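Side-chain contacts in putative branched-chain amino acid ABC transporter (Rhodospirillum rubrum ATCC 11170, PDB 3HUT), which probably binds branched-chain amino acids or related ligands between its two lobes and hands them to an ABC transporter of the same bacterium: residues S154-F159 and Y199-Y204; P123-P128 and K333-L338; N129-M134 and R160-L165; T149-S154 and S226-S231; P209-L214 and L221-S226. One frame throughout, in Å; residues are numbered along the deposited sequence.

Contact 1 of 5, residues S154-F159 and Y199-Y204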
# COMPACT_ATOMS: atom_id res chain seq x y z
N SER A 154 -10.74 1.12 10.87
CA SER A 154 -11.28 0.48 9.68
C SER A 154 -10.74 -0.94 9.50
O SER A 154 -11.49 -1.85 9.17
CB SER A 154 -10.96 1.31 8.44
OG SER A 154 -9.57 1.34 8.20
N SER A 155 -9.45 -1.12 9.73
CA SER A 155 -8.86 -2.45 9.58
C SER A 155 -9.29 -3.39 10.70
O SER A 155 -9.53 -4.57 10.48
CB SER A 155 -7.33 -2.36 9.50
OG SER A 155 -6.78 -1.90 10.72
N ALA A 156 -9.42 -2.86 11.92
CA ALA A 156 -9.83 -3.69 13.05
C ALA A 156 -11.27 -4.15 12.88
O ALA A 156 -11.61 -5.30 13.18
CB ALA A 156 -9.68 -2.90 14.36
N GLN A 157 -12.13 -3.25 12.41
CA GLN A 157 -13.54 -3.57 12.20
C GLN A 157 -13.67 -4.62 11.09
O GLN A 157 -14.42 -5.58 11.22
CB GLN A 157 -14.31 -2.30 11.83
CG GLN A 157 -15.77 -2.48 11.46
CD GLN A 157 -16.58 -3.17 12.54
OE1 GLN A 157 -16.35 -2.97 13.74
NE2 GLN A 157 -17.55 -3.99 12.13
N ALA A 158 -12.91 -4.44 10.01
CA ALA A 158 -12.95 -5.39 8.90
C ALA A 158 -12.41 -6.75 9.34
O ALA A 158 -12.92 -7.80 8.92
CB ALA A 158 -12.13 -4.85 7.73
N PHE A 159 -11.39 -6.73 10.20
CA PHE A 159 -10.81 -7.97 10.72
C PHE A 159 -11.84 -8.70 11.58
O PHE A 159 -12.09 -9.88 11.38
CB PHE A 159 -9.57 -7.69 11.57
CG PHE A 159 -9.07 -8.91 12.31
CD1 PHE A 159 -8.20 -9.81 11.70
CD2 PHE A 159 -9.51 -9.18 13.61
CE1 PHE A 159 -7.78 -10.96 12.36
CE2 PHE A 159 -9.10 -10.34 14.28
CZ PHE A 159 -8.24 -11.23 13.66
N TYR A 199 -4.37 -10.13 17.88
CA TYR A 199 -4.19 -9.45 16.61
C TYR A 199 -4.01 -7.97 16.93
O TYR A 199 -4.87 -7.37 17.57
CB TYR A 199 -5.40 -9.61 15.69
CG TYR A 199 -5.21 -8.87 14.38
CD1 TYR A 199 -4.28 -9.32 13.44
CD2 TYR A 199 -5.89 -7.68 14.12
CE1 TYR A 199 -4.02 -8.60 12.27
CE2 TYR A 199 -5.64 -6.95 12.94
CZ TYR A 199 -4.70 -7.42 12.03
OH TYR A 199 -4.44 -6.71 10.87
N LEU A 200 -2.90 -7.39 16.48
CA LEU A 200 -2.63 -5.99 16.75
C LEU A 200 -2.85 -5.07 15.55
O LEU A 200 -2.14 -5.16 14.55
CB LEU A 200 -1.18 -5.81 17.23
CG LEU A 200 -0.77 -6.57 18.50
CD1 LEU A 200 0.70 -6.30 18.82
CD2 LEU A 200 -1.67 -6.13 19.66
N ALA A 201 -3.84 -4.19 15.66
CA ALA A 201 -4.10 -3.23 14.60
C ALA A 201 -3.42 -1.95 15.07
O ALA A 201 -4.09 -1.01 15.50
CB ALA A 201 -5.61 -3.01 14.44
N MSE A 202 -2.09 -1.95 15.02
CA MSE A 202 -1.35 -0.78 15.44
C MSE A 202 0.03 -0.73 14.79
O MSE A 202 0.45 -1.68 14.11
CB MSE A 202 -1.20 -0.73 16.97
CG MSE A 202 -0.30 -1.77 17.60
SE MSE A 202 -0.28 -1.64 19.55
CE MSE A 202 -1.83 -2.70 19.88
N ALA A 203 0.73 0.38 14.99
CA ALA A 203 2.05 0.59 14.39
C ALA A 203 3.18 0.13 15.31
O ALA A 203 3.00 -0.02 16.51
CB ALA A 203 2.22 2.06 14.02
N TYR A 204 4.35 -0.06 14.71
CA TYR A 204 5.51 -0.54 15.45
C TYR A 204 5.92 0.25 16.69
O TYR A 204 6.30 -0.34 17.69
CB TYR A 204 6.71 -0.67 14.50
CG TYR A 204 7.19 0.63 13.90
CD1 TYR A 204 8.06 1.47 14.60
CD2 TYR A 204 6.79 1.02 12.62
CE1 TYR A 204 8.52 2.67 14.04
CE2 TYR A 204 7.24 2.20 12.05
CZ TYR A 204 8.10 3.02 12.76
OH TYR A 204 8.55 4.19 12.20
O HOH W 1 -4.86 -3.97 10.99
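The rings of F159 and Y199 lie face to face in an offset stack, their planes 7° apart and their centroids 4.2 Å from each other. F159 CD1 sits over the middle of the Y199 ring and Y199 CD2 over the middle of the F159 ring. CG stands opposite the backbone nitrogen in both residues (chi1 170° in F159), and the side chains run antiparallel alongside each other, laying ring on ring. Y199 CB also rests on the F159 face, 3.8 Å from F159 CZ. V142 and V144 of strand 141-147 and A131 and M134 of helix 126-136 border F159, a largely apolar setting that suits a phenylalanine. The helical segment 154-159 lies on a Rossmann-like sheet, its axis nearly antiparallel (148°) to residues 199-201. Replacing F159 by an alanine would probably leave one face of Y199 without its partner and a gap between helix and sheet. Nearer the helix start the side chains are small: A156 CB meets A201 CB at 4.1 Å. One water links the segments, donating to S155 OG at 2.8 Å and lying 2.8 Å from Y199 OH. S155 OG also bonds W151 O, and the Y199 hydroxyl has N130 beside it.

Contact 2 of 5, residues P123-P128 and K333-L338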
# COMPACT_ATOMS: atom_id res chain seq x y z
N PRO A 123 -6.65 0.78 3.65
CA PRO A 123 -6.16 0.30 4.94
C PRO A 123 -6.92 -0.91 5.46
O PRO A 123 -6.35 -1.80 6.09
CB PRO A 123 -6.34 1.52 5.85
CG PRO A 123 -6.18 2.67 4.91
CD PRO A 123 -6.98 2.22 3.71
N ALA A 124 -8.22 -0.95 5.19
CA ALA A 124 -9.07 -2.04 5.66
C ALA A 124 -8.80 -3.39 5.00
O ALA A 124 -9.10 -4.43 5.58
CB ALA A 124 -10.53 -1.66 5.48
N PHE A 125 -8.24 -3.36 3.79
CA PHE A 125 -7.96 -4.59 3.04
C PHE A 125 -7.24 -5.69 3.82
O PHE A 125 -7.53 -6.87 3.63
CB PHE A 125 -7.13 -4.27 1.78
CG PHE A 125 -6.81 -5.49 0.95
CD1 PHE A 125 -7.78 -6.07 0.14
CD2 PHE A 125 -5.56 -6.10 1.03
CE1 PHE A 125 -7.51 -7.23 -0.58
CE2 PHE A 125 -5.28 -7.26 0.32
CZ PHE A 125 -6.26 -7.83 -0.49
N GLU A 126 -6.30 -5.32 4.67
CA GLU A 126 -5.56 -6.34 5.43
C GLU A 126 -6.41 -7.03 6.49
O GLU A 126 -6.08 -8.13 6.92
CB GLU A 126 -4.32 -5.74 6.09
CG GLU A 126 -4.61 -4.66 7.12
CD GLU A 126 -3.35 -4.21 7.86
OE1 GLU A 126 -2.25 -4.68 7.49
OE2 GLU A 126 -3.47 -3.39 8.79
N GLY A 127 -7.50 -6.39 6.90
CA GLY A 127 -8.37 -6.98 7.92
C GLY A 127 -8.84 -8.38 7.57
O GLY A 127 -8.51 -9.34 8.26
N PRO A 128 -9.64 -8.53 6.50
CA PRO A 128 -10.14 -9.84 6.09
C PRO A 128 -9.00 -10.80 5.75
O PRO A 128 -9.09 -12.00 6.01
CB PRO A 128 -11.01 -9.51 4.87
CG PRO A 128 -11.52 -8.13 5.19
CD PRO A 128 -10.28 -7.45 5.72
N LYS A 333 -4.57 -7.37 -3.52
CA LYS A 333 -3.24 -7.92 -3.76
C LYS A 333 -2.99 -9.20 -3.01
O LYS A 333 -3.62 -9.47 -1.99
CB LYS A 333 -2.18 -6.91 -3.33
CG LYS A 333 -2.20 -5.58 -4.04
CD LYS A 333 -1.06 -4.71 -3.54
CE LYS A 333 -0.80 -3.54 -4.48
NZ LYS A 333 0.32 -2.72 -3.99
N ILE A 334 -2.05 -10.00 -3.51
CA ILE A 334 -1.67 -11.23 -2.83
C ILE A 334 -0.53 -10.81 -1.91
O ILE A 334 0.60 -10.62 -2.36
CB ILE A 334 -1.17 -12.31 -3.81
CG1 ILE A 334 -2.32 -12.76 -4.71
CG2 ILE A 334 -0.62 -13.50 -3.03
CD1 ILE A 334 -1.93 -13.85 -5.69
N LEU A 335 -0.83 -10.66 -0.62
CA LEU A 335 0.17 -10.23 0.35
C LEU A 335 1.16 -11.35 0.69
O LEU A 335 0.90 -12.52 0.43
CB LEU A 335 -0.53 -9.73 1.62
CG LEU A 335 -1.56 -8.63 1.36
CD1 LEU A 335 -2.20 -8.19 2.67
CD2 LEU A 335 -0.89 -7.44 0.66
N THR A 336 2.29 -10.97 1.27
CA THR A 336 3.32 -11.93 1.65
C THR A 336 3.36 -12.07 3.17
O THR A 336 3.54 -11.08 3.89
CB THR A 336 4.71 -11.47 1.14
OG1 THR A 336 4.68 -11.36 -0.29
CG2 THR A 336 5.79 -12.46 1.56
N ARG A 337 3.17 -13.29 3.66
CA ARG A 337 3.16 -13.55 5.11
C ARG A 337 4.58 -13.66 5.65
O ARG A 337 5.41 -14.38 5.09
CB ARG A 337 2.39 -14.83 5.40
CG ARG A 337 0.92 -14.77 5.01
CD ARG A 337 0.26 -16.13 5.19
NE ARG A 337 -1.17 -16.11 4.92
CZ ARG A 337 -1.96 -17.18 5.00
NH1 ARG A 337 -1.45 -18.36 5.35
NH2 ARG A 337 -3.25 -17.08 4.75
N LEU A 338 4.83 -12.97 6.76
CA LEU A 338 6.15 -12.96 7.37
C LEU A 338 6.09 -13.29 8.86
O LEU A 338 5.03 -13.24 9.47
CB LEU A 338 6.78 -11.57 7.21
CG LEU A 338 6.80 -10.94 5.82
CD1 LEU A 338 7.17 -9.46 5.94
CD2 LEU A 338 7.80 -11.67 4.93
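The ring of F125 meets the strand residue K333 edge-on, with CZ pointing at the backbone. F125 CZ stands 3.5 Å from K333 O, and that oxygen lies near the ring plane; the slightly positive C-H rim of a phenylalanine suits a carbonyl better than its face would. The same CZ is also 3.5 Å from K333 N, which makes this the tight part of the contact. With CG anti to the F125 nitrogen (chi1 -179°), the ring is carried off the chain that leads into helix 126-136 and across to the strand. L335 adds an apolar flank: its CD1 lies 4.0 Å from F125 CE2, again at the ring edge. Segment 123-128 leads from strand 116-118 of the first lobe's sheet into a helix of the second lobe, while K333-L338 belongs to strand 331-341 of the second sheet, interrupted near L335. Such a place is consistent with the crossover region between the lobes of a periplasmic binding protein. Were F125 replaced by a serine, the K333 backbone and L335 CD1 would probably lose their apolar cover and a gap would open beside the strand. The K333 side chain leads off from the ring yet stays buried, its NZ bonding T319 OG1. The solvent side is looser: the side chain of I334 turns away from F125 and is exposed, and the exposed R337 places its guanidinium against W133 in a cation-pi interaction. L335 is partly exposed and also packs on A248 of strand 246-249 and on N129.

Contact 3 of 5, residues N129-M134 and R160-L165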
# COMPACT_ATOMS: atom_id res chain seq x y z
N ASN A 129 -7.94 -10.27 5.16
CA ASN A 129 -6.79 -11.10 4.80
C ASN A 129 -6.21 -11.78 6.04
O ASN A 129 -5.96 -12.99 6.04
CB ASN A 129 -5.71 -10.24 4.13
CG ASN A 129 -4.47 -11.05 3.77
OD1 ASN A 129 -3.56 -11.23 4.58
ND2 ASN A 129 -4.43 -11.54 2.53
N ASN A 130 -6.02 -11.00 7.10
CA ASN A 130 -5.45 -11.54 8.33
C ASN A 130 -6.43 -12.39 9.13
O ASN A 130 -6.02 -13.31 9.84
CB ASN A 130 -4.88 -10.41 9.17
CG ASN A 130 -3.72 -9.73 8.49
OD1 ASN A 130 -3.05 -10.34 7.65
ND2 ASN A 130 -3.46 -8.47 8.84
N ALA A 131 -7.72 -12.08 9.02
CA ALA A 131 -8.69 -12.89 9.74
C ALA A 131 -8.68 -14.28 9.11
O ALA A 131 -8.66 -15.30 9.81
CB ALA A 131 -10.08 -12.27 9.65
N ALA A 132 -8.68 -14.33 7.78
CA ALA A 132 -8.66 -15.61 7.06
C ALA A 132 -7.38 -16.39 7.39
O ALA A 132 -7.41 -17.61 7.52
CB ALA A 132 -8.75 -15.37 5.55
N TRP A 133 -6.28 -15.67 7.52
CA TRP A 133 -4.99 -16.27 7.84
C TRP A 133 -5.04 -16.95 9.22
O TRP A 133 -4.65 -18.10 9.38
CB TRP A 133 -3.91 -15.18 7.81
CG TRP A 133 -2.50 -15.63 8.11
CD1 TRP A 133 -2.05 -16.91 8.28
CD2 TRP A 133 -1.36 -14.78 8.28
NE1 TRP A 133 -0.69 -16.90 8.55
CE2 TRP A 133 -0.25 -15.61 8.55
CE3 TRP A 133 -1.17 -13.39 8.23
CZ2 TRP A 133 1.04 -15.09 8.77
CZ3 TRP A 133 0.11 -12.88 8.45
CH2 TRP A 133 1.20 -13.73 8.72
N MSE A 134 -5.55 -16.23 10.21
CA MSE A 134 -5.63 -16.79 11.55
C MSE A 134 -6.61 -17.96 11.64
O MSE A 134 -6.37 -18.92 12.37
CB MSE A 134 -5.99 -15.69 12.55
CG MSE A 134 -4.86 -14.70 12.73
SE MSE A 134 -5.22 -13.26 13.95
CE MSE A 134 -4.96 -14.20 15.62
N ARG A 160 -12.41 -7.99 12.55
CA ARG A 160 -13.40 -8.61 13.43
C ARG A 160 -14.56 -9.21 12.64
O ARG A 160 -14.96 -10.35 12.86
CB ARG A 160 -13.92 -7.60 14.46
CG ARG A 160 -12.87 -7.15 15.48
CD ARG A 160 -13.52 -6.35 16.62
NE ARG A 160 -14.15 -5.14 16.10
CZ ARG A 160 -13.58 -3.94 16.09
NH1 ARG A 160 -12.35 -3.78 16.58
NH2 ARG A 160 -14.23 -2.91 15.57
N LYS A 161 -15.09 -8.43 11.69
CA LYS A 161 -16.21 -8.91 10.88
C LYS A 161 -15.85 -10.17 10.11
O LYS A 161 -16.62 -11.13 10.08
CB LYS A 161 -16.65 -7.81 9.91
CG LYS A 161 -17.94 -8.13 9.17
CD LYS A 161 -18.37 -6.97 8.28
CE LYS A 161 -19.69 -7.28 7.59
NZ LYS A 161 -20.14 -6.15 6.72
N ALA A 162 -14.67 -10.18 9.50
CA ALA A 162 -14.22 -11.34 8.73
C ALA A 162 -13.99 -12.57 9.60
O ALA A 162 -14.31 -13.69 9.21
CB ALA A 162 -12.93 -11.00 7.98
N PHE A 163 -13.44 -12.35 10.79
CA PHE A 163 -13.16 -13.44 11.71
C PHE A 163 -14.47 -14.10 12.18
O PHE A 163 -14.61 -15.32 12.14
CB PHE A 163 -12.38 -12.91 12.92
CG PHE A 163 -11.69 -13.98 13.72
CD1 PHE A 163 -10.64 -14.71 13.18
CD2 PHE A 163 -12.07 -14.22 15.04
CE1 PHE A 163 -9.98 -15.68 13.95
CE2 PHE A 163 -11.42 -15.18 15.81
CZ PHE A 163 -10.36 -15.91 15.26
N GLU A 164 -15.43 -13.28 12.60
CA GLU A 164 -16.71 -13.79 13.07
C GLU A 164 -17.50 -14.44 11.93
O GLU A 164 -18.27 -15.38 12.15
CB GLU A 164 -17.52 -12.65 13.70
CG GLU A 164 -16.80 -11.96 14.87
CD GLU A 164 -17.58 -10.79 15.46
OE1 GLU A 164 -18.34 -10.14 14.71
OE2 GLU A 164 -17.41 -10.51 16.67
N LEU A 165 -17.31 -13.95 10.71
CA LEU A 165 -17.99 -14.52 9.55
C LEU A 165 -17.52 -15.96 9.35
O LEU A 165 -18.26 -16.81 8.88
CB LEU A 165 -17.68 -13.72 8.29
CG LEU A 165 -18.21 -14.30 6.97
CD1 LEU A 165 -19.73 -14.37 7.01
CD2 LEU A 165 -17.74 -13.45 5.79
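M134 N donates to N130 O at 3.0 Å, a regular helix bond that fixes the turn from which M134 faces F163 of the neighbouring helix. Helices 126-136 and 150-165 run side by side in the second lobe of the periplasmic binding protein, both against strand 141-147. Their segment axes come within 8.1 Å and cross at -34°. So close an approach depends on alanines at the crossing. A131 CB meets A162 CB at 3.5 Å and is just as near to F163 N, so a methyl group presses directly on the opposing backbone, which is why small residues suit this crossing. F163 fills the side of the interface next to the sheet. A chi1 of -163° turns its ring away from its own nitrogen and up to the first helix, where CE1 lies 4.2 Å from M134 CB. V142 and I135 also border this phenylalanine, and the selenomethionine side chain at M134 continues toward V142 and A197, so both serve the apolar layer between helices and sheet. P128, one turn before A131, packs on A162. The F163 ring meets the first helix's backbone with its edge: CD1 is 4.0 Å from A131 O, which lies in the ring plane.

Contact 4 of 5, residues T149-S154 and S226-S231; sequences TDWGLS and SSALYS
Apolar packing joins W151 to A228, the indole's six-membered ring reaching across with its outer carbons. W151 CH2 is 3.5 Å from A228 CB and W151 CZ3 3.8 Å from that same methyl, which approaches the ring obliquely. The tryptophan gets there with CG lodged between its own nitrogen and carbonyl carbon (chi1 62°), a rotamer that directs the indole outward from the first turn of helix 150-165. P123 packs against it too. A large flat side chain suits this place, for it spans from a helix start to a loop, and the small A228 lets the ring come close to the loop.

A van der Waals contact to a polar atom follows: W151 CZ3 lies 3.7 Å from S226 OG. That hydroxyl is bonded to E126 OE2, whose other oxygen takes S227 N, so one carboxylate ties down the start of the loop. Segment S226-S231 follows strand 223-225, and T149-S154 opens the helix after strand 141-147. Both thus lie at the C-terminal ends of parallel strands of the Rossmann-like second lobe, the sheet end that in type I binding proteins faces the cleft between lobes.

Other hydrogen bonds in the segments form caps and turns. T149 is the N-cap of its helix, OG1 accepting from G152 N at 3.1 Å with an N-H...O angle of 144°. S226 OG also fits an ST turn with A228 N, although that nitrogen's position is doubtful. At the other end of the loop S231 OG caps helix 232-238 through K233 N.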
# COMPACT_ATOMS: atom_id res chain seq x y z
N THR A 149 -6.80 5.35 15.17
CA THR A 149 -6.57 6.14 13.97
C THR A 149 -7.59 5.64 12.95
O THR A 149 -8.22 4.61 13.18
CB THR A 149 -5.16 5.92 13.41
OG1 THR A 149 -4.98 4.53 13.11
CG2 THR A 149 -4.12 6.35 14.43
N ASP A 150 -7.77 6.36 11.84
CA ASP A 150 -8.74 5.92 10.85
C ASP A 150 -8.41 4.55 10.28
O ASP A 150 -9.29 3.69 10.16
CB ASP A 150 -8.88 6.96 9.72
CG ASP A 150 -7.55 7.31 9.06
OD1 ASP A 150 -6.50 6.76 9.47
OD2 ASP A 150 -7.56 8.14 8.12
N TRP A 151 -7.14 4.32 9.95
CA TRP A 151 -6.74 3.02 9.41
C TRP A 151 -6.83 1.93 10.47
O TRP A 151 -7.13 0.77 10.16
CB TRP A 151 -5.32 3.08 8.83
CG TRP A 151 -4.25 3.41 9.83
CD1 TRP A 151 -3.81 4.66 10.19
CD2 TRP A 151 -3.49 2.48 10.62
NE1 TRP A 151 -2.83 4.56 11.15
CE2 TRP A 151 -2.62 3.24 11.43
CE3 TRP A 151 -3.47 1.08 10.72
CZ2 TRP A 151 -1.73 2.64 12.34
CZ3 TRP A 151 -2.59 0.49 11.62
CH2 TRP A 151 -1.73 1.27 12.42
N GLY A 152 -6.57 2.29 11.72
CA GLY A 152 -6.65 1.32 12.80
C GLY A 152 -8.07 0.83 13.02
O GLY A 152 -8.31 -0.37 13.14
N LEU A 153 -9.02 1.76 13.06
CA LEU A 153 -10.41 1.40 13.27
C LEU A 153 -11.02 0.65 12.09
O LEU A 153 -11.73 -0.33 12.27
CB LEU A 153 -11.24 2.65 13.57
CG LEU A 153 -10.95 3.36 14.90
CD1 LEU A 153 -11.75 4.66 14.98
CD2 LEU A 153 -11.31 2.44 16.06
N SER A 154 -10.74 1.12 10.87
CA SER A 154 -11.28 0.48 9.68
C SER A 154 -10.74 -0.94 9.50
O SER A 154 -11.49 -1.85 9.17
CB SER A 154 -10.96 1.31 8.44
OG SER A 154 -9.57 1.34 8.20
N SER A 226 -0.83 -5.85 12.03
CA SER A 226 -0.92 -5.02 10.84
C SER A 226 0.42 -4.84 10.14
O SER A 226 1.49 -5.00 10.74
CB SER A 226 -1.45 -3.64 11.25
OG SER A 226 -1.29 -2.69 10.21
N SER A 227 0.35 -4.50 8.86
CA SER A 227 1.54 -4.23 8.06
C SER A 227 2.24 -2.99 8.63
O SER A 227 3.39 -2.71 8.31
CB SER A 227 1.15 -3.96 6.60
OG SER A 227 0.15 -2.95 6.53
N ALA A 228 1.52 -2.25 9.47
CA ALA A 228 2.09 -1.05 10.08
C ALA A 228 3.23 -1.42 11.04
O ALA A 228 3.98 -0.55 11.49
CB ALA A 228 1.01 -0.26 10.82
N LEU A 229 3.34 -2.70 11.35
CA LEU A 229 4.40 -3.18 12.24
C LEU A 229 5.67 -3.43 11.45
O LEU A 229 6.75 -3.58 12.03
CB LEU A 229 3.99 -4.51 12.91
CG LEU A 229 2.74 -4.55 13.78
CD1 LEU A 229 2.53 -5.96 14.32
CD2 LEU A 229 2.89 -3.57 14.92
N TYR A 230 5.54 -3.46 10.13
CA TYR A 230 6.68 -3.73 9.25
C TYR A 230 7.70 -2.61 9.14
O TYR A 230 7.53 -1.67 8.37
CB TYR A 230 6.18 -4.10 7.85
CG TYR A 230 7.28 -4.62 6.94
CD1 TYR A 230 8.01 -5.75 7.29
CD2 TYR A 230 7.55 -4.00 5.73
CE1 TYR A 230 8.99 -6.26 6.45
CE2 TYR A 230 8.53 -4.50 4.87
CZ TYR A 230 9.25 -5.63 5.24
OH TYR A 230 10.21 -6.14 4.39
N SER A 231 8.78 -2.75 9.90
CA SER A 231 9.86 -1.77 9.90
C SER A 231 11.02 -2.34 10.70
O SER A 231 10.82 -3.07 11.67
CB SER A 231 9.40 -0.46 10.55
OG SER A 231 10.51 0.39 10.81

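Contact 5 of 5, residues P209-L214 and L221-S226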
# COMPACT_ATOMS: atom_id res chain seq x y z
N PRO A 209 6.64 -1.59 22.50
CA PRO A 209 6.57 -1.55 23.97
C PRO A 209 5.47 -2.43 24.53
O PRO A 209 5.62 -3.02 25.60
CB PRO A 209 6.37 -0.06 24.26
CG PRO A 209 5.76 0.49 23.01
CD PRO A 209 6.52 -0.24 21.93
N PHE A 210 4.35 -2.53 23.82
CA PHE A 210 3.26 -3.37 24.29
C PHE A 210 3.72 -4.82 24.43
O PHE A 210 3.45 -5.47 25.44
CB PHE A 210 2.06 -3.34 23.34
CG PHE A 210 1.07 -4.43 23.61
CD1 PHE A 210 0.36 -4.46 24.81
CD2 PHE A 210 0.88 -5.46 22.69
CE1 PHE A 210 -0.51 -5.51 25.10
CE2 PHE A 210 0.01 -6.51 22.97
CZ PHE A 210 -0.69 -6.54 24.17
N LEU A 211 4.39 -5.32 23.40
CA LEU A 211 4.88 -6.69 23.41
C LEU A 211 5.93 -6.93 24.50
O LEU A 211 6.00 -8.03 25.05
CB LEU A 211 5.43 -7.06 22.03
CG LEU A 211 4.30 -7.16 20.99
CD1 LEU A 211 4.87 -7.27 19.60
CD2 LEU A 211 3.42 -8.35 21.33
N ARG A 212 6.74 -5.92 24.79
CA ARG A 212 7.74 -6.07 25.85
C ARG A 212 6.99 -6.27 27.17
O ARG A 212 7.39 -7.07 28.01
CB ARG A 212 8.64 -4.83 25.94
CG ARG A 212 9.68 -4.71 24.82
CD ARG A 212 10.47 -3.41 24.97
NE ARG A 212 11.18 -3.35 26.25
CZ ARG A 212 11.60 -2.23 26.82
NH1 ARG A 212 11.38 -1.05 26.24
NH2 ARG A 212 12.25 -2.28 27.98
N ALA A 213 5.90 -5.53 27.35
CA ALA A 213 5.11 -5.64 28.58
C ALA A 213 4.38 -6.98 28.61
O ALA A 213 4.33 -7.66 29.64
CB ALA A 213 4.11 -4.49 28.66
N LEU A 214 3.80 -7.36 27.48
CA LEU A 214 3.07 -8.62 27.39
C LEU A 214 4.00 -9.79 27.72
O LEU A 214 3.66 -10.64 28.55
CB LEU A 214 2.50 -8.81 25.98
CG LEU A 214 1.79 -10.14 25.71
CD1 LEU A 214 0.52 -10.21 26.56
CD2 LEU A 214 1.45 -10.26 24.23
N LEU A 221 1.27 -16.24 24.33
CA LEU A 221 0.33 -16.24 23.21
C LEU A 221 0.94 -15.74 21.91
O LEU A 221 1.72 -14.79 21.91
CB LEU A 221 -0.90 -15.39 23.55
CG LEU A 221 -1.72 -15.85 24.76
CD1 LEU A 221 -2.95 -14.96 24.90
CD2 LEU A 221 -2.12 -17.31 24.58
N PRO A 222 0.59 -16.38 20.79
CA PRO A 222 1.13 -15.94 19.50
C PRO A 222 0.50 -14.60 19.12
O PRO A 222 -0.62 -14.29 19.52
CB PRO A 222 0.73 -17.07 18.55
CG PRO A 222 -0.54 -17.59 19.15
CD PRO A 222 -0.23 -17.60 20.64
N VAL A 223 1.24 -13.80 18.36
CA VAL A 223 0.75 -12.48 17.95
C VAL A 223 0.82 -12.26 16.45
O VAL A 223 1.83 -12.58 15.81
CB VAL A 223 1.57 -11.37 18.64
CG1 VAL A 223 1.14 -9.99 18.11
CG2 VAL A 223 1.39 -11.45 20.15
N TYR A 224 -0.26 -11.72 15.89
CA TYR A 224 -0.35 -11.40 14.47
C TYR A 224 -0.62 -9.90 14.45
O TYR A 224 -1.19 -9.37 15.40
CB TYR A 224 -1.52 -12.13 13.81
CG TYR A 224 -1.32 -13.61 13.61
CD1 TYR A 224 -1.16 -14.15 12.34
CD2 TYR A 224 -1.31 -14.48 14.70
CE1 TYR A 224 -1.01 -15.53 12.15
CE2 TYR A 224 -1.15 -15.86 14.52
CZ TYR A 224 -1.00 -16.37 13.24
OH TYR A 224 -0.87 -17.73 13.05
N GLY A 225 -0.22 -9.22 13.39
CA GLY A 225 -0.47 -7.79 13.37
C GLY A 225 -0.49 -7.13 12.00
O GLY A 225 -0.20 -7.75 10.98
N SER A 226 -0.83 -5.85 12.03
CA SER A 226 -0.92 -5.02 10.84
C SER A 226 0.42 -4.84 10.14
O SER A 226 1.49 -5.00 10.74
CB SER A 226 -1.45 -3.64 11.25
OG SER A 226 -1.29 -2.69 10.21
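V223 points its side chain from the strand at L211 and L214 of the helix, and forks at CB into two methyl groups, of which CG2 lies nearer the helix. The setting is a beta-alpha-beta crossover: strand 197-201, helix 204-216 and strand 223-225 follow one another, and the helix packs back over the two parallel strands. CB itself is the branch point, held close to the backbone as in any valine, a residue whose beta-branching suits an extended strand. CG1, anti to the V223 nitrogen (chi1 175°), leans chiefly to L200 of the adjacent strand. CG2 lies beside the nitrogen instead. It touches L211 CD2 at 3.9 Å, the two side chains crossing obliquely. The helix presents leucines three residues apart, so that L211 and L214 lie on the same side and can share this one methyl. V245 also touches L211, and I198 touches L214, extending the apolar layer. Y224, next along the strand, turns to the other face of the sheet, where its ring meets W133 edge-to-face and its hydroxyl bonds D137 and R246. Beyond L211, V223 CG2 also meets L214 CD2, at 4.3 Å.

How the contacts relate
All five contacts lie in the second lobe or at its border with the first. Contact 2 closes the longest loop, and the other four are nested inside it; contacts 1 and 5 are nested within contact 4, whereas contact 3 interleaves with contacts 1 and 4. Helix 150-165 serves contacts 1, 3 and 4, and helix 126-136 contacts 2 and 3. Contacts 1 and 4, with centres 6 Å apart, share S154, and contacts 4 and 5 share S226. Contacts 1, 2 and 5 reach the same sheet, where strands 197-201 and 223-225 are adjacent. Contact 5 is about 19 Å from contact 2, centre to centre, so the set spans from the probable hinge side into the lobe.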